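Local coordinates for protein beta-glucoside phosphorylase BglX (Unidentified, PDB 5VQE) that probably transfers glucose from beta-glucosides to phosphate, acting as a glycoside phosphorylase of family GH3 with a sugar-binding barrel domain, at residues 301-306 and 325-329. Numbering follows the deposited sequence.
Sequences RHEALP and DFKAL
Arg301 and Asp325 illustrate how a two-pronged salt bridge can tie together two helices that otherwise meet through apolar side chains. The arginine offers its side edge, NE and one terminal nitrogen, so each carboxylate oxygen receives its own donor: NE lies 2.9 Å from Asp325 OD1, and NH2 lies 2.9 Å from Asp325 OD2. Both hydrogen bonds are nearly straight, and both oxygens stay close to the guanidinium plane. The carboxylate is turned 41° against that plane, however, so NE reaches OD1 on its syn side but well out of plane, while NH2 comes to OD2 from above. With CG anti to the backbone N (chi1 -174°) and the chain extended to NE, the arginine reaches across to the second helix. Second partners complete the network: Arg301 NH2 also bonds to Thr290 OG1, and the backbone N of Leu320 donates to Asp325 OD2, holding the buried acid from the loop ahead of its helix. Leu305 lays CD2 over one guanidinium face, while its other methyl, CD1, approaches OD1 of Asp325 at 3.4 Å. A leucine in place of Arg301 would probably leave Asp325 without this countercharge, OD1 without NE, OD2 keeping Leu320 N but not NH2, and Thr290 OG1 without its arginine partner.

Beyond the bridge, the Ala328 methyl sits 3.9 Å from His302 O, and Leu329 CD2 packs 3.8 Å from Pro306 N, the tertiary amide nitrogen that has no hydrogen to donate and marks a kink in its helix. Ala328 faces His302, and the axes of the two segments come within 8.5 Å, crossing at -67°. Leu305 and Leu329 both also rest on Leu316 of strand 316-317, an arrangement consistent with neighbouring helices packed around the TIM-barrel-type domain of GH3 enzymes.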
ATOM      1  N   ARG A 301      18.138  12.350  15.176  1.00 15.41           N
ATOM      2  CA  ARG A 301      18.104  10.928  14.855  1.00 13.59           C
ATOM      3  C   ARG A 301      18.776  10.083  15.935  1.00 17.08           C
ATOM      4  O   ARG A 301      18.276   9.006  16.283  1.00 12.99           O
ATOM      5  CB  ARG A 301      18.754  10.675  13.504  1.00 12.00           C
ATOM      6  CG  ARG A 301      18.625   9.232  13.065  1.00 11.38           C
ATOM      7  CD  ARG A 301      18.868   9.078  11.572  1.00 13.77           C
ATOM      8  NE  ARG A 301      18.583   7.722  11.086  1.00 12.55           N
ATOM      9  CZ  ARG A 301      17.397   7.300  10.657  1.00 13.76           C
ATOM     10  NH1 ARG A 301      16.344   8.111  10.653  1.00 12.69           N
ATOM     11  NH2 ARG A 301      17.260   6.050  10.222  1.00 13.43           N
ATOM     12  N   HIS A 302      19.907  10.550  16.483  1.00 15.61           N
ATOM     13  CA  HIS A 302      20.627   9.741  17.464  0.55 17.90           C
ATOM     14  C   HIS A 302      19.763   9.457  18.688  1.00 14.86           C
ATOM     15  O   HIS A 302      19.905   8.399  19.311  1.00 14.18           O
ATOM     16  CB  HIS A 302      21.965  10.402  17.843  0.55 18.46           C
ATOM     17  CG  HIS A 302      21.846  11.658  18.649  0.55 17.18           C
ATOM     18  ND1 HIS A 302      21.807  12.911  18.075  0.55 18.55           N
ATOM     19  CD2 HIS A 302      21.816  11.857  19.989  0.55 20.83           C
ATOM     20  CE1 HIS A 302      21.724  13.825  19.025  0.55 18.67           C
ATOM     21  NE2 HIS A 302      21.726  13.211  20.194  0.55 17.62           N
ATOM     22  N   GLU A 303      18.852  10.367  19.029  1.00 13.88           N
ATOM     23  CA  GLU A 303      17.885  10.121  20.092  1.00 14.48           C
ATOM     24  C   GLU A 303      16.684   9.320  19.602  1.00 13.59           C
ATOM     25  O   GLU A 303      16.128   8.520  20.365  1.00 14.48           O
ATOM     26  CB  GLU A 303      17.379  11.447  20.674  1.00 17.37           C
ATOM     27  CG  GLU A 303      18.427  12.301  21.371  1.00 29.06           C
ATOM     28  CD  GLU A 303      17.945  13.733  21.603  1.00 35.13           C
ATOM     29  OE1 GLU A 303      16.732  14.001  21.429  1.00 29.17           O
ATOM     30  OE2 GLU A 303      18.782  14.594  21.947  1.00 32.97           O
ATOM     31  N   ALA A 304      16.270   9.525  18.346  1.00 13.68           N
ATOM     32  CA  ALA A 304      14.992   8.990  17.877  1.00 14.10           C
ATOM     33  C   ALA A 304      15.010   7.469  17.820  1.00 12.20           C
ATOM     34  O   ALA A 304      14.053   6.814  18.246  1.00 10.82           O
ATOM     35  CB  ALA A 304      14.652   9.561  16.503  1.00 13.71           C
ATOM     36  N   LEU A 305      16.078   6.889  17.277  1.00 10.85           N
ATOM     37  CA  LEU A 305      16.080   5.450  17.024  1.00 12.58           C
ATOM     38  C   LEU A 305      15.882   4.643  18.300  1.00 12.82           C
ATOM     39  O   LEU A 305      14.962   3.807  18.334  1.00 12.33           O
ATOM     40  CB  LEU A 305      17.361   5.067  16.269  1.00 12.51           C
ATOM     41  CG  LEU A 305      17.507   5.752  14.893  1.00 16.73           C
ATOM     42  CD1 LEU A 305      18.803   5.384  14.203  1.00 18.62           C
ATOM     43  CD2 LEU A 305      16.344   5.429  13.950  1.00 17.34           C
ATOM     44  N   PRO A 306      16.650   4.843  19.375  1.00 11.23           N
ATOM     45  CA  PRO A 306      16.349   4.101  20.607  1.00 12.51           C
ATOM     46  C   PRO A 306      15.043   4.522  21.241  1.00 11.24           C
ATOM     47  O   PRO A 306      14.387   3.698  21.886  1.00 15.36           O
ATOM     48  CB  PRO A 306      17.545   4.415  21.511  1.00 15.29           C
ATOM     49  CG  PRO A 306      18.084   5.713  20.997  1.00 17.04           C
ATOM     50  CD  PRO A 306      17.837   5.705  19.524  1.00 12.88           C
ATOM     51  N   ASP A 325      23.360   4.624  12.433  1.00 14.55           N
ATOM     52  CA  ASP A 325      22.128   4.198  13.084  1.00 15.64           C
ATOM     53  C   ASP A 325      22.396   3.127  14.130  1.00 15.04           C
ATOM     54  O   ASP A 325      21.840   3.174  15.233  1.00 15.38           O
ATOM     55  CB  ASP A 325      21.134   3.695  12.038  1.00 16.62           C
ATOM     56  CG  ASP A 325      20.526   4.824  11.223  1.00 17.85           C
ATOM     57  OD1 ASP A 325      20.829   6.008  11.508  1.00 15.81           O
ATOM     58  OD2 ASP A 325      19.735   4.522  10.303  1.00 16.28           O
ATOM     59  N   PHE A 326      23.252   2.157  13.810  1.00 14.75           N
ATOM     60  CA  PHE A 326      23.531   1.103  14.776  1.00 13.01           C
ATOM     61  C   PHE A 326      24.295   1.655  15.970  1.00 15.66           C
ATOM     62  O   PHE A 326      24.017   1.283  17.116  1.00 14.13           O
ATOM     63  CB  PHE A 326      24.309  -0.035  14.121  1.00 17.14           C
ATOM     64  CG  PHE A 326      24.396  -1.263  14.974  1.00 16.92           C
ATOM     65  CD1 PHE A 326      23.269  -2.018  15.220  1.00 14.41           C
ATOM     66  CD2 PHE A 326      25.600  -1.659  15.539  1.00 18.12           C
ATOM     67  CE1 PHE A 326      23.329  -3.155  16.013  1.00 15.39           C
ATOM     68  CE2 PHE A 326      25.673  -2.802  16.330  1.00 17.31           C
ATOM     69  CZ  PHE A 326      24.537  -3.548  16.568  1.00 18.05           C
ATOM     70  N   LYS A 327      25.256   2.549  15.719  1.00 14.78           N
ATOM     71  CA  LYS A 327      25.958   3.213  16.808  1.00 15.72           C
ATOM     72  C   LYS A 327      24.994   3.988  17.695  1.00 15.77           C
ATOM     73  O   LYS A 327      25.153   4.007  18.921  1.00 15.15           O
ATOM     74  CB  LYS A 327      27.037   4.133  16.235  1.00 20.12           C
ATOM     75  CG  LYS A 327      27.646   5.104  17.226  1.00 24.97           C
ATOM     76  CD  LYS A 327      28.913   5.741  16.635  1.00 38.60           C
ATOM     77  CE  LYS A 327      29.419   6.915  17.471  1.00 43.65           C
ATOM     78  NZ  LYS A 327      30.491   7.679  16.766  1.00 49.96           N
ATOM     79  N   ALA A 328      23.984   4.637  17.100  1.00 16.43           N
ATOM     80  CA  ALA A 328      22.985   5.340  17.903  1.00 15.25           C
ATOM     81  C   ALA A 328      22.237   4.380  18.818  1.00 13.40           C
ATOM     82  O   ALA A 328      21.932   4.713  19.972  1.00 11.06           O
ATOM     83  CB  ALA A 328      21.999   6.079  16.999  1.00 17.05           C
ATOM     84  N   LEU A 329      21.918   3.186  18.319  1.00 11.16           N
ATOM     85  CA  LEU A 329      21.254   2.199  19.161  1.00 13.53           C
ATOM     86  C   LEU A 329      22.185   1.692  20.257  1.00 10.37           C
ATOM     87  O   LEU A 329      21.766   1.531  21.407  1.00 10.99           O
ATOM     88  CB  LEU A 329      20.750   1.036  18.305  1.00 11.72           C
ATOM     89  CG  LEU A 329      19.549   1.330  17.408  1.00  9.46           C
ATOM     90  CD1 LEU A 329      19.344   0.154  16.467  1.00 12.52           C
ATOM     91  CD2 LEU A 329      18.304   1.591  18.212  1.00 13.61           C
TER